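Local coordinates for protein DNA gyrase, B subunit, truncated (Myxococcus xanthus, PDB 3CWV) that probably acts as the B subunit of a type II topoisomerase, using ATP to drive the breakage, passage and rejoining of double-stranded DNA, at residues Tyr29-Leu34 against Phe157-Thr162; Asp40-Glu45 against Leu66-Arg71; Glu76-Val81 against Val114-Asp119; Ala172-Arg177 against Val190-Leu195. All blocks are in the same frame, centred on the assembly; numbering follows the deposited sequence.

Interaction 1: residues Tyr29-Leu34 against Phe157-Thr162; sequences YGLHHL and FVPDAT
Leu31 and Leu34, one helical turn apart on helix 28-47, lie over Phe157 and Pro159 at the end of strand 151-159, part of the helix-on-sheet layering of what is probably a GHKL-type ATPase domain, as in other GyrB proteins. The short helix and strand segments run almost antiparallel, at 170°. Two alternate strand residues therefore meet the two leucines in reverse order. Leu31 reaches out with one methyl: its CG stands anti to the backbone N (chi1 179°), which carries CD1 to 3.6 Å from Pro159 CB, the two side chains crossing at nearly a right angle. Leu34 does two jobs. Its CD1 rests 4.0 Å from the same Pro159 CB, while its CB meets Phe157 CZ at 3.9 Å, coming at the ring on a slant. The ring is brought there by a first torsion of 72°, with CG set between the backbone N and the carbonyl carbon. Replacing this phenylalanine with an alanine would probably open a gap beside Leu34 CB and CD1 and leave that leucine without its ring contact on the strand side. Around the contact, Phe169 touches both Leu31 and Pro159, and Phe164 touches Leu34. Just past the strand, Asp160 OD1 takes the backbone N of Thr162 at 2.9 Å in an Asx turn, and Asp160 OD2 pairs with Arg16. With no hydrogen bond between the segments, what joins them here is contact between buried apolar carbon atoms.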
loop_
_atom_site.group_PDB
_atom_site.type_symbol
_atom_site.label_atom_id
_atom_site.label_comp_id
_atom_site.label_asym_id
_atom_site.label_seq_id
_atom_site.Cartn_x
_atom_site.Cartn_y
_atom_site.Cartn_z
ATOM N N TYR A 29 -12.664 -3.876 12.391
ATOM C CA TYR A 29 -11.791 -4.273 11.265
ATOM C C TYR A 29 -12.419 -3.900 9.899
ATOM O O TYR A 29 -11.765 -3.283 9.057
ATOM C CB TYR A 29 -11.521 -5.788 11.356
ATOM C CG TYR A 29 -10.811 -6.474 10.189
ATOM C CD1 TYR A 29 -9.439 -6.764 10.256
ATOM C CD2 TYR A 29 -11.524 -6.909 9.061
ATOM C CE1 TYR A 29 -8.785 -7.430 9.208
ATOM C CE2 TYR A 29 -10.880 -7.575 8.018
ATOM C CZ TYR A 29 -9.520 -7.834 8.098
ATOM O OH TYR A 29 -8.894 -8.481 7.052
ATOM N N GLY A 30 -13.680 -4.296 9.681
ATOM C CA GLY A 30 -14.334 -4.036 8.403
ATOM C C GLY A 30 -14.535 -2.562 8.165
ATOM O O GLY A 30 -14.403 -2.077 7.026
ATOM N N LEU A 31 -14.871 -1.844 9.239
ATOM C CA LEU A 31 -15.012 -0.389 9.173
ATOM C C LEU A 31 -13.743 0.247 8.647
ATOM O O LEU A 31 -13.805 1.092 7.769
ATOM C CB LEU A 31 -15.283 0.206 10.566
ATOM C CG LEU A 31 -15.415 1.728 10.586
ATOM C CD1 LEU A 31 -16.736 2.178 9.927
ATOM C CD2 LEU A 31 -15.274 2.295 12.029
ATOM N N HIS A 32 -12.592 -0.143 9.209
ATOM C CA HIS A 32 -11.319 0.431 8.759
ATOM C C HIS A 32 -10.961 -0.020 7.340
ATOM O O HIS A 32 -10.375 0.737 6.564
ATOM C CB HIS A 32 -10.207 0.110 9.745
ATOM C CG HIS A 32 -10.364 0.862 11.028
ATOM N ND1 HIS A 32 -9.785 2.094 11.246
ATOM C CD2 HIS A 32 -11.147 0.618 12.101
ATOM C CE1 HIS A 32 -10.160 2.550 12.431
ATOM N NE2 HIS A 32 -10.984 1.668 12.974
ATOM N N HIS A 33 -11.339 -1.241 7.003
ATOM C CA HIS A 33 -11.142 -1.725 5.620
ATOM C C HIS A 33 -11.790 -0.894 4.536
ATOM O O HIS A 33 -11.249 -0.764 3.450
ATOM C CB HIS A 33 -11.488 -3.191 5.508
ATOM C CG HIS A 33 -10.341 -4.058 5.912
ATOM N ND1 HIS A 33 -9.777 -3.987 7.169
ATOM C CD2 HIS A 33 -9.573 -4.913 5.200
ATOM C CE1 HIS A 33 -8.742 -4.809 7.229
ATOM N NE2 HIS A 33 -8.607 -5.393 6.051
ATOM N N LEU A 34 -12.908 -0.259 4.848
ATOM C CA LEU A 34 -13.514 0.639 3.876
ATOM C C LEU A 34 -12.549 1.737 3.475
ATOM O O LEU A 34 -12.488 2.137 2.299
ATOM C CB LEU A 34 -14.805 1.250 4.444
ATOM C CG LEU A 34 -15.896 0.289 4.927
ATOM C CD1 LEU A 34 -17.089 1.170 5.326
ATOM C CD2 LEU A 34 -16.322 -0.725 3.853
ATOM N N PHE A 157 -17.409 9.652 1.890
ATOM C CA PHE A 157 -18.487 8.723 2.227
ATOM C C PHE A 157 -18.648 8.573 3.734
ATOM O O PHE A 157 -17.765 8.942 4.512
ATOM C CB PHE A 157 -18.300 7.336 1.568
ATOM C CG PHE A 157 -17.194 6.514 2.173
ATOM C CD1 PHE A 157 -17.482 5.518 3.095
ATOM C CD2 PHE A 157 -15.869 6.744 1.836
ATOM C CE1 PHE A 157 -16.441 4.752 3.675
ATOM C CE2 PHE A 157 -14.832 5.994 2.405
ATOM C CZ PHE A 157 -15.113 5.011 3.334
ATOM N N VAL A 158 -19.808 8.048 4.109
ATOM C CA VAL A 158 -20.174 7.798 5.493
ATOM C C VAL A 158 -20.552 6.317 5.625
ATOM O O VAL A 158 -21.557 5.874 5.077
ATOM C CB VAL A 158 -21.386 8.679 5.912
ATOM C CG1 VAL A 158 -21.727 8.464 7.401
ATOM C CG2 VAL A 158 -21.081 10.171 5.634
ATOM N N PRO A 159 -19.737 5.547 6.356
ATOM C CA PRO A 159 -20.063 4.136 6.571
ATOM C C PRO A 159 -21.487 4.042 7.084
ATOM O O PRO A 159 -21.882 4.832 7.946
ATOM C CB PRO A 159 -19.063 3.710 7.653
ATOM C CG PRO A 159 -17.840 4.577 7.336
ATOM C CD PRO A 159 -18.479 5.924 7.023
ATOM N N ASP A 160 -22.237 3.080 6.556
ATOM C CA ASP A 160 -23.660 2.960 6.845
ATOM C C ASP A 160 -23.868 2.538 8.303
ATOM O O ASP A 160 -23.493 1.412 8.706
ATOM C CB ASP A 160 -24.265 1.921 5.893
ATOM C CG ASP A 160 -25.790 1.983 5.839
ATOM O OD1 ASP A 160 -26.433 2.101 6.914
ATOM O OD2 ASP A 160 -26.331 1.967 4.714
ATOM N N ALA A 161 -24.505 3.418 9.082
ATOM C CA ALA A 161 -24.764 3.136 10.504
ATOM C C ALA A 161 -25.745 1.984 10.763
ATOM O O ALA A 161 -25.836 1.497 11.888
ATOM C CB ALA A 161 -25.253 4.402 11.208
ATOM N N THR A 162 -26.493 1.565 9.754
ATOM C CA THR A 162 -27.380 0.402 9.901
ATOM C C THR A 162 -26.619 -0.919 9.679
ATOM O O THR A 162 -27.149 -1.995 9.923
ATOM C CB THR A 162 -28.630 0.434 8.960
ATOM O OG1 THR A 162 -28.234 0.357 7.577
ATOM C CG2 THR A 162 -29.454 1.703 9.169
#

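Interaction 2: residues Asp40-Glu45 against Leu66-Arg71; sequences DVAYEE and LFCTSR
Cys68 meets Ala42 through its sulfur. At the root of the cysteine side chain, CB points at the helix but is still about 5.1 Å from Ala42 CB, too far to touch it. One bond further, SG swings beside its own backbone N (chi1 -71°) and arrives 3.5 Å from Ala42 CB, with Ala42 CA next at 4.1 Å. The thiol thus ends against the smallest side chain on this flank of the helix, where the two backbones come within 6.7 Å of each other, measured from Ala42 CA to Cys68 CA. This is helix 28-47 lying on one face of the large mixed sheet, over strand 64-70, which backbone bonds such as Cys68 with Val153 and Thr69 with Asp53 tie to strands 151-159 and 53-58. Two residues before the cysteine, Leu66 CD2 comes to the same methyl beside the sulfur, a looser 4.3 Å from Ala42 CB; Val54 of the neighbouring strand packs on both Ala42 and Leu66. Towards the end of the strand the chemistry turns polar. Glu45 and Ser70 do not touch directly, but a water lies between them, 2.7 Å from Glu45 OE1 and also near Ser70 OG. That hydroxyl oxygen is also held by the backbone N atoms of Thr72 and Val73, which fix it where the chain leaves the strand.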
loop_
_atom_site.group_PDB
_atom_site.type_symbol
_atom_site.label_atom_id
_atom_site.label_comp_id
_atom_site.label_asym_id
_atom_site.label_seq_id
_atom_site.Cartn_x
_atom_site.Cartn_y
_atom_site.Cartn_z
ATOM N N ASP A 40 -5.921 1.783 -1.218
ATOM C CA ASP A 40 -5.409 0.815 -2.207
ATOM C C ASP A 40 -5.654 1.290 -3.667
ATOM O O ASP A 40 -4.838 1.024 -4.570
ATOM C CB ASP A 40 -6.035 -0.562 -2.023
ATOM C CG ASP A 40 -5.518 -1.325 -0.768
ATOM O OD1 ASP A 40 -4.523 -0.916 -0.132
ATOM O OD2 ASP A 40 -6.150 -2.355 -0.432
ATOM N N VAL A 41 -6.799 1.932 -3.903
ATOM C CA VAL A 41 -7.074 2.563 -5.206
ATOM C C VAL A 41 -5.982 3.585 -5.573
ATOM O O VAL A 41 -5.438 3.571 -6.694
ATOM C CB VAL A 41 -8.452 3.292 -5.241
ATOM C CG1 VAL A 41 -8.621 4.005 -6.594
ATOM C CG2 VAL A 41 -9.589 2.322 -5.066
ATOM N N ALA A 42 -5.666 4.465 -4.623
ATOM C CA ALA A 42 -4.644 5.502 -4.803
ATOM C C ALA A 42 -3.264 4.866 -5.004
ATOM O O ALA A 42 -2.501 5.297 -5.864
ATOM C CB ALA A 42 -4.630 6.466 -3.573
ATOM N N TYR A 43 -2.965 3.812 -4.247
ATOM C CA TYR A 43 -1.715 3.074 -4.430
ATOM C C TYR A 43 -1.565 2.540 -5.857
ATOM O O TYR A 43 -0.485 2.616 -6.426
ATOM C CB TYR A 43 -1.588 1.871 -3.488
ATOM C CG TYR A 43 -0.384 1.060 -3.857
ATOM C CD1 TYR A 43 0.901 1.507 -3.535
ATOM C CD2 TYR A 43 -0.514 -0.108 -4.599
ATOM C CE1 TYR A 43 2.020 0.772 -3.909
ATOM C CE2 TYR A 43 0.580 -0.838 -4.985
ATOM C CZ TYR A 43 1.845 -0.395 -4.633
ATOM O OH TYR A 43 2.924 -1.127 -5.014
ATOM N N GLU A 44 -2.620 1.952 -6.407
ATOM C CA GLU A 44 -2.506 1.351 -7.730
ATOM C C GLU A 44 -2.257 2.418 -8.791
ATOM O O GLU A 44 -1.458 2.211 -9.737
ATOM C CB GLU A 44 -3.728 0.486 -8.056
ATOM C CG GLU A 44 -3.758 -0.037 -9.504
ATOM C CD GLU A 44 -2.686 -1.090 -9.815
ATOM O OE1 GLU A 44 -2.021 -1.610 -8.899
ATOM O OE2 GLU A 44 -2.520 -1.410 -11.006
ATOM N N GLU A 45 -2.908 3.569 -8.649
ATOM C CA GLU A 45 -2.614 4.698 -9.545
ATOM C C GLU A 45 -1.172 5.170 -9.381
ATOM O O GLU A 45 -0.469 5.399 -10.384
ATOM C CB GLU A 45 -3.554 5.872 -9.303
ATOM C CG GLU A 45 -5.018 5.504 -9.529
ATOM C CD GLU A 45 -5.311 5.151 -10.991
ATOM O OE1 GLU A 45 -5.184 6.028 -11.875
ATOM O OE2 GLU A 45 -5.657 3.985 -11.238
ATOM N N LEU A 66 -11.237 10.817 0.543
ATOM C CA LEU A 66 -9.916 10.627 -0.061
ATOM C C LEU A 66 -9.908 11.413 -1.367
ATOM O O LEU A 66 -10.852 11.282 -2.154
ATOM C CB LEU A 66 -9.662 9.134 -0.334
ATOM C CG LEU A 66 -8.288 8.877 -0.998
ATOM C CD1 LEU A 66 -7.306 8.405 -0.009
ATOM C CD2 LEU A 66 -8.410 7.919 -2.141
ATOM N N PHE A 67 -8.893 12.261 -1.551
ATOM C CA PHE A 67 -8.673 12.952 -2.822
ATOM C C PHE A 67 -7.366 12.495 -3.451
ATOM O O PHE A 67 -6.370 12.300 -2.748
ATOM C CB PHE A 67 -8.670 14.479 -2.637
ATOM C CG PHE A 67 -8.252 15.232 -3.883
ATOM C CD1 PHE A 67 -9.177 15.527 -4.867
ATOM C CD2 PHE A 67 -6.922 15.600 -4.076
ATOM C CE1 PHE A 67 -8.798 16.189 -6.038
ATOM C CE2 PHE A 67 -6.531 16.266 -5.239
ATOM C CZ PHE A 67 -7.471 16.567 -6.217
ATOM N N CYS A 68 -7.373 12.334 -4.782
ATOM C CA CYS A 68 -6.190 11.935 -5.536
ATOM C C CYS A 68 -6.061 12.835 -6.758
ATOM O O CYS A 68 -7.061 13.088 -7.402
ATOM C CB CYS A 68 -6.378 10.524 -6.068
ATOM S SG CYS A 68 -6.312 9.271 -4.830
ATOM N N THR A 69 -4.851 13.300 -7.063
ATOM C CA THR A 69 -4.603 14.014 -8.315
ATOM C C THR A 69 -4.395 12.976 -9.383
ATOM O O THR A 69 -4.137 11.807 -9.089
ATOM C CB THR A 69 -3.344 14.938 -8.232
ATOM O OG1 THR A 69 -2.214 14.170 -7.796
ATOM C CG2 THR A 69 -3.592 16.094 -7.246
ATOM N N SER A 70 -4.500 13.389 -10.639
ATOM C CA SER A 70 -4.504 12.435 -11.738
ATOM C C SER A 70 -4.255 13.186 -13.033
ATOM O O SER A 70 -4.477 14.405 -13.094
ATOM C CB SER A 70 -5.878 11.743 -11.816
ATOM O OG SER A 70 -5.872 10.688 -12.784
ATOM N N ARG A 71 -3.794 12.470 -14.055
ATOM C CA ARG A 71 -3.808 13.028 -15.413
ATOM C C ARG A 71 -4.768 12.227 -16.279
ATOM O O ARG A 71 -4.964 12.545 -17.440
ATOM C CB ARG A 71 -2.410 12.994 -16.045
ATOM C CG ARG A 71 -1.489 14.160 -15.665
ATOM C CD ARG A 71 -0.069 13.636 -15.444
ATOM N NE ARG A 71 0.019 13.068 -14.101
ATOM C CZ ARG A 71 0.677 11.962 -13.765
ATOM N NH1 ARG A 71 1.327 11.253 -14.678
ATOM N NH2 ARG A 71 0.661 11.556 -12.501
HETATM O O HOH W 1 -4.954 8.685 -11.575
#

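Interaction 3: residues Glu76-Val81 against Val114-Asp119; sequences ENLVRV and VDIWAD
Leu78 is the one helix residue that carries this contact, set against Val114 and Ile116 of strand 109-118. Its CD1 sits 3.8 Å from Val114 CG1, and its CG lies 4.0 Å from Ile116 CG1. Lower on the side chain, Leu78 CB still has Ile116 CD1 at 4.1 Å: leucine and isoleucine slide past one another in opposite directions, whereas leucine and Val114 meet at a slant. Val114 offers CG1 because that branch stands anti to the backbone N (chi1 173°). Leu78 has a less usual first torsion, -97°, which brings its CG within 4.0 Å of both Val114 CG1 and Ile116 CG1. One shell out, Val73 and Val153 also pack on Leu78, and backbone bonds hold the strand residues in place, Val114 with Val125 and Ile116 with Trp123 on one flank, Asp115 with Arg154 and Trp117 with Gly152 on the other. Asp115 has its CB directed away from the helix, and its carboxylate forms a salt bridge with Arg124. Helix 75-82 therefore lies on the face of strand 109-118 that carries Val114 and Ile116, with strands 121-128 and 151-159 flanking that strand in the sheet.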
loop_
_atom_site.group_PDB
_atom_site.type_symbol
_atom_site.label_atom_id
_atom_site.label_comp_id
_atom_site.label_asym_id
_atom_site.label_seq_id
_atom_site.Cartn_x
_atom_site.Cartn_y
_atom_site.Cartn_z
ATOM N N GLU A 76 -16.827 9.419 -16.525
ATOM C CA GLU A 76 -17.460 8.195 -17.026
ATOM C C GLU A 76 -16.891 6.947 -16.352
ATOM O O GLU A 76 -17.628 6.014 -16.028
ATOM C CB GLU A 76 -17.259 8.040 -18.531
ATOM C CG GLU A 76 -18.294 7.089 -19.081
ATOM C CD GLU A 76 -17.829 6.314 -20.285
ATOM O OE1 GLU A 76 -17.010 6.862 -21.073
ATOM O OE2 GLU A 76 -18.314 5.164 -20.448
ATOM N N ASN A 77 -15.570 6.949 -16.192
ATOM C CA ASN A 77 -14.810 5.953 -15.399
ATOM C C ASN A 77 -15.433 5.781 -14.004
ATOM O O ASN A 77 -15.816 4.668 -13.650
ATOM C CB ASN A 77 -13.323 6.393 -15.399
ATOM C CG ASN A 77 -12.430 5.749 -14.300
ATOM O OD1 ASN A 77 -12.811 4.831 -13.561
ATOM N ND2 ASN A 77 -11.193 6.261 -14.227
ATOM N N LEU A 78 -15.611 6.882 -13.270
ATOM C CA LEU A 78 -16.164 6.827 -11.904
ATOM C C LEU A 78 -17.596 6.327 -11.867
ATOM O O LEU A 78 -17.930 5.502 -11.015
ATOM C CB LEU A 78 -16.053 8.182 -11.179
ATOM C CG LEU A 78 -14.844 8.348 -10.245
ATOM C CD1 LEU A 78 -14.982 7.373 -9.011
ATOM C CD2 LEU A 78 -13.541 8.064 -10.978
ATOM N N VAL A 79 -18.447 6.804 -12.784
ATOM C CA VAL A 79 -19.841 6.332 -12.804
ATOM C C VAL A 79 -19.896 4.813 -13.032
ATOM O O VAL A 79 -20.641 4.106 -12.336
ATOM C CB VAL A 79 -20.717 7.070 -13.815
ATOM C CG1 VAL A 79 -22.114 6.401 -13.918
ATOM C CG2 VAL A 79 -20.876 8.558 -13.390
ATOM N N ARG A 80 -19.095 4.309 -13.977
ATOM C CA ARG A 80 -19.063 2.871 -14.251
ATOM C C ARG A 80 -18.586 2.047 -13.043
ATOM O O ARG A 80 -19.239 1.073 -12.656
ATOM C CB ARG A 80 -18.193 2.560 -15.487
ATOM C CG ARG A 80 -18.779 3.071 -16.815
ATOM C CD ARG A 80 -17.908 2.591 -18.007
ATOM N NE ARG A 80 -18.072 1.146 -18.246
ATOM C CZ ARG A 80 -17.153 0.348 -18.792
ATOM N NH1 ARG A 80 -15.964 0.823 -19.172
ATOM N NH2 ARG A 80 -17.425 -0.943 -18.945
ATOM N N VAL A 81 -17.442 2.426 -12.469
ATOM C CA VAL A 81 -16.901 1.684 -11.334
ATOM C C VAL A 81 -17.824 1.769 -10.122
ATOM O O VAL A 81 -17.918 0.812 -9.364
ATOM C CB VAL A 81 -15.457 2.097 -10.986
ATOM C CG1 VAL A 81 -15.016 1.464 -9.691
ATOM C CG2 VAL A 81 -14.492 1.695 -12.138
ATOM N N VAL A 114 -19.024 11.901 -4.873
ATOM C CA VAL A 114 -17.798 11.784 -5.617
ATOM C C VAL A 114 -17.664 13.037 -6.521
ATOM O O VAL A 114 -18.593 13.372 -7.223
ATOM C CB VAL A 114 -17.837 10.509 -6.496
ATOM C CG1 VAL A 114 -16.641 10.427 -7.438
ATOM C CG2 VAL A 114 -17.861 9.245 -5.595
ATOM N N ASP A 115 -16.503 13.665 -6.504
ATOM C CA ASP A 115 -16.239 14.831 -7.373
ATOM C C ASP A 115 -15.094 14.503 -8.301
ATOM O O ASP A 115 -14.105 13.902 -7.889
ATOM C CB ASP A 115 -15.881 16.049 -6.541
ATOM C CG ASP A 115 -17.055 16.586 -5.740
ATOM O OD1 ASP A 115 -17.837 17.369 -6.314
ATOM O OD2 ASP A 115 -17.175 16.274 -4.518
ATOM N N ILE A 116 -15.227 14.877 -9.572
ATOM C CA ILE A 116 -14.178 14.600 -10.539
ATOM C C ILE A 116 -13.890 15.946 -11.214
ATOM O O ILE A 116 -14.819 16.612 -11.669
ATOM C CB ILE A 116 -14.597 13.553 -11.627
ATOM C CG1 ILE A 116 -15.197 12.264 -11.026
ATOM C CG2 ILE A 116 -13.413 13.198 -12.534
ATOM C CD1 ILE A 116 -16.732 12.234 -11.089
ATOM N N TRP A 117 -12.621 16.345 -11.231
ATOM C CA TRP A 117 -12.211 17.602 -11.870
ATOM C C TRP A 117 -11.423 17.188 -13.103
ATOM O O TRP A 117 -10.567 16.312 -13.023
ATOM C CB TRP A 117 -11.288 18.428 -10.953
ATOM C CG TRP A 117 -11.930 19.096 -9.748
ATOM C CD1 TRP A 117 -12.353 20.383 -9.646
ATOM C CD2 TRP A 117 -12.170 18.490 -8.459
ATOM N NE1 TRP A 117 -12.854 20.619 -8.376
ATOM C CE2 TRP A 117 -12.749 19.472 -7.632
ATOM C CE3 TRP A 117 -11.961 17.207 -7.945
ATOM C CZ2 TRP A 117 -13.118 19.218 -6.311
ATOM C CZ3 TRP A 117 -12.327 16.947 -6.627
ATOM C CH2 TRP A 117 -12.887 17.948 -5.820
ATOM N N ALA A 118 -11.709 17.821 -14.244
ATOM C CA ALA A 118 -10.974 17.568 -15.496
ATOM C C ALA A 118 -11.325 18.681 -16.489
ATOM O O ALA A 118 -12.456 19.142 -16.509
ATOM C CB ALA A 118 -11.345 16.226 -16.084
ATOM N N ASP A 119 -10.356 19.128 -17.284
ATOM C CA ASP A 119 -10.631 20.103 -18.368
ATOM C C ASP A 119 -11.249 21.404 -17.898
ATOM O O ASP A 119 -12.149 21.940 -18.544
ATOM C CB ASP A 119 -11.565 19.485 -19.411
ATOM C CG ASP A 119 -11.018 18.195 -19.982
ATOM O OD1 ASP A 119 -9.846 18.209 -20.424
ATOM O OD2 ASP A 119 -11.758 17.172 -19.978
#

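Interaction 4: residues Ala172-Arg177 against Val190-Leu195; sequences ARLSRR and VSFADL
Ser175 and Leu174 close on the ring of Phe192, and the serine makes the tight part of the contact. Its OG hangs over one face of the ring, 3.1 Å from Phe192 CD2 and equally 3.1 Å from CE2, so it sits above that ring bond and off the centre. The same face has Ser175 N over its middle, 4.2 Å above the plane. The hydroxyl is also hydrogen-bonded to Arg171 O one turn earlier, which helps to fix where OG stands. Phe192 presents this face because its CG lies anti to the backbone N (chi1 -179°), which brings the ring against the helix. Leu174 adds a more relaxed touch, its CB 3.8 Å from Phe192 CE1 on a slant. With a serine in place of Phe192, the ring surface beneath Ser175 OG and Leu174 CB would be gone, and a gap is likely to open between helix and strand. The solvent side of the helix belongs to Arg176, which is exposed, its guanidinium lying over Ala172 O. Arg173 and Arg177 instead make polar ties, a salt bridge to Glu28 and a cation-pi contact with Tyr36. Helix 171-184 thus covers strand 189-194 near one margin of the sheet, where Leu56 and Val58 of strand 53-58 and Trp203 of strand 199-204 flank Phe192, and helix 28-47 lies alongside.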
loop_
_atom_site.group_PDB
_atom_site.type_symbol
_atom_site.label_atom_id
_atom_site.label_comp_id
_atom_site.label_asym_id
_atom_site.label_seq_id
_atom_site.Cartn_x
_atom_site.Cartn_y
_atom_site.Cartn_z
ATOM N N ALA A 172 -4.925 7.209 14.586
ATOM C CA ALA A 172 -3.533 6.756 14.625
ATOM C C ALA A 172 -3.242 5.647 13.628
ATOM O O ALA A 172 -2.191 5.659 12.961
ATOM C CB ALA A 172 -3.146 6.298 16.054
ATOM N N ARG A 173 -4.123 4.651 13.535
ATOM C CA ARG A 173 -3.856 3.573 12.573
ATOM C C ARG A 173 -4.038 4.011 11.106
ATOM O O ARG A 173 -3.315 3.549 10.233
ATOM C CB ARG A 173 -4.643 2.294 12.904
ATOM C CG ARG A 173 -5.898 2.079 12.150
ATOM C CD ARG A 173 -6.461 0.709 12.464
ATOM N NE ARG A 173 -6.748 0.589 13.890
ATOM C CZ ARG A 173 -7.636 -0.256 14.411
ATOM N NH1 ARG A 173 -8.310 -1.089 13.625
ATOM N NH2 ARG A 173 -7.848 -0.261 15.720
ATOM N N LEU A 174 -4.986 4.906 10.850
ATOM C CA LEU A 174 -5.131 5.518 9.525
ATOM C C LEU A 174 -3.894 6.342 9.128
ATOM O O LEU A 174 -3.403 6.197 7.999
ATOM C CB LEU A 174 -6.430 6.340 9.417
ATOM C CG LEU A 174 -7.762 5.577 9.569
ATOM C CD1 LEU A 174 -8.886 6.540 9.281
ATOM C CD2 LEU A 174 -7.846 4.312 8.656
ATOM N N SER A 175 -3.367 7.173 10.040
ATOM C CA SER A 175 -2.104 7.905 9.782
ATOM C C SER A 175 -0.942 6.974 9.517
ATOM O O SER A 175 -0.147 7.226 8.609
ATOM C CB SER A 175 -1.692 8.865 10.920
ATOM O OG SER A 175 -2.815 9.500 11.474
ATOM N N ARG A 176 -0.823 5.899 10.299
ATOM C CA ARG A 176 0.213 4.898 10.032
ATOM C C ARG A 176 0.094 4.276 8.639
ATOM O O ARG A 176 1.099 4.035 7.999
ATOM C CB ARG A 176 0.225 3.794 11.093
ATOM C CG ARG A 176 0.949 4.188 12.382
ATOM C CD ARG A 176 1.165 2.989 13.286
ATOM N NE ARG A 176 -0.103 2.453 13.778
ATOM C CZ ARG A 176 -0.750 2.921 14.843
ATOM N NH1 ARG A 176 -0.251 3.938 15.529
ATOM N NH2 ARG A 176 -1.898 2.374 15.216
ATOM N N ARG A 177 -1.121 4.000 8.173
ATOM C CA ARG A 177 -1.284 3.406 6.843
ATOM C C ARG A 177 -0.878 4.415 5.767
ATOM O O ARG A 177 -0.336 4.052 4.714
ATOM C CB ARG A 177 -2.722 2.917 6.629
ATOM C CG ARG A 177 -3.038 2.368 5.237
ATOM C CD ARG A 177 -2.386 1.015 4.929
ATOM N NE ARG A 177 -2.783 -0.023 5.883
ATOM C CZ ARG A 177 -3.454 -1.139 5.586
ATOM N NH1 ARG A 177 -3.830 -1.424 4.333
ATOM N NH2 ARG A 177 -3.736 -1.989 6.563
ATOM N N VAL A 190 1.591 11.950 0.370
ATOM C CA VAL A 190 0.391 11.426 1.001
ATOM C C VAL A 190 0.149 12.273 2.236
ATOM O O VAL A 190 1.076 12.483 3.006
ATOM C CB VAL A 190 0.565 9.979 1.508
ATOM C CG1 VAL A 190 -0.743 9.493 2.135
ATOM C CG2 VAL A 190 0.984 9.029 0.368
ATOM N N SER A 191 -1.079 12.762 2.411
ATOM C CA SER A 191 -1.411 13.606 3.553
ATOM C C SER A 191 -2.571 13.017 4.344
ATOM O O SER A 191 -3.494 12.419 3.774
ATOM C CB SER A 191 -1.799 15.007 3.079
ATOM O OG SER A 191 -0.682 15.651 2.476
ATOM N N PHE A 192 -2.518 13.210 5.656
ATOM C CA PHE A 192 -3.619 12.843 6.517
ATOM C C PHE A 192 -4.123 14.116 7.214
ATOM O O PHE A 192 -3.371 14.762 7.916
ATOM C CB PHE A 192 -3.143 11.795 7.519
ATOM C CG PHE A 192 -4.211 11.343 8.443
ATOM C CD1 PHE A 192 -5.255 10.540 7.970
ATOM C CD2 PHE A 192 -4.194 11.719 9.791
ATOM C CE1 PHE A 192 -6.280 10.112 8.829
ATOM C CE2 PHE A 192 -5.219 11.305 10.654
ATOM C CZ PHE A 192 -6.259 10.490 10.172
ATOM N N ALA A 193 -5.389 14.479 6.999
ATOM C CA ALA A 193 -5.961 15.702 7.547
ATOM C C ALA A 193 -6.944 15.366 8.654
ATOM O O ALA A 193 -7.998 14.765 8.427
ATOM C CB ALA A 193 -6.642 16.517 6.469
ATOM N N ASP A 194 -6.543 15.727 9.866
ATOM C CA ASP A 194 -7.315 15.537 11.080
ATOM C C ASP A 194 -8.047 16.865 11.317
ATOM O O ASP A 194 -7.548 17.750 12.018
ATOM C CB ASP A 194 -6.320 15.259 12.203
ATOM C CG ASP A 194 -6.954 14.634 13.424
ATOM O OD1 ASP A 194 -8.130 14.932 13.725
ATOM O OD2 ASP A 194 -6.242 13.848 14.088
ATOM N N LEU A 195 -9.206 17.024 10.687
ATOM C CA LEU A 195 -9.927 18.305 10.684
ATOM C C LEU A 195 -10.237 18.863 12.083
ATOM O O LEU A 195 -10.208 20.078 12.312
ATOM C CB LEU A 195 -11.223 18.167 9.887
ATOM C CG LEU A 195 -11.036 17.815 8.408
ATOM C CD1 LEU A 195 -12.366 17.889 7.665
ATOM C CD2 LEU A 195 -10.004 18.759 7.776
#

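All four interactions set a helix on the same eight-stranded sheet, and none has a direct hydrogen bond between its segments. Interactions 1 and 2 share helix 28-47, which meets the neighbouring strands 151-159 and 64-70 at places whose centres are 20 Å apart. Interaction 3 is all aliphatic and interaction 1 adds an aromatic ring; interaction 2 mixes a sulfur contact with a water bridge, and interaction 4 sets a hydroxyl over a ring. The touching residues are buried except in interaction 4, where the serine is partly exposed. Interactions 1 and 4 meet where His32 packs on Arg173 and Leu174, and Phe67 packs on Trp117 between interactions 2 and 3.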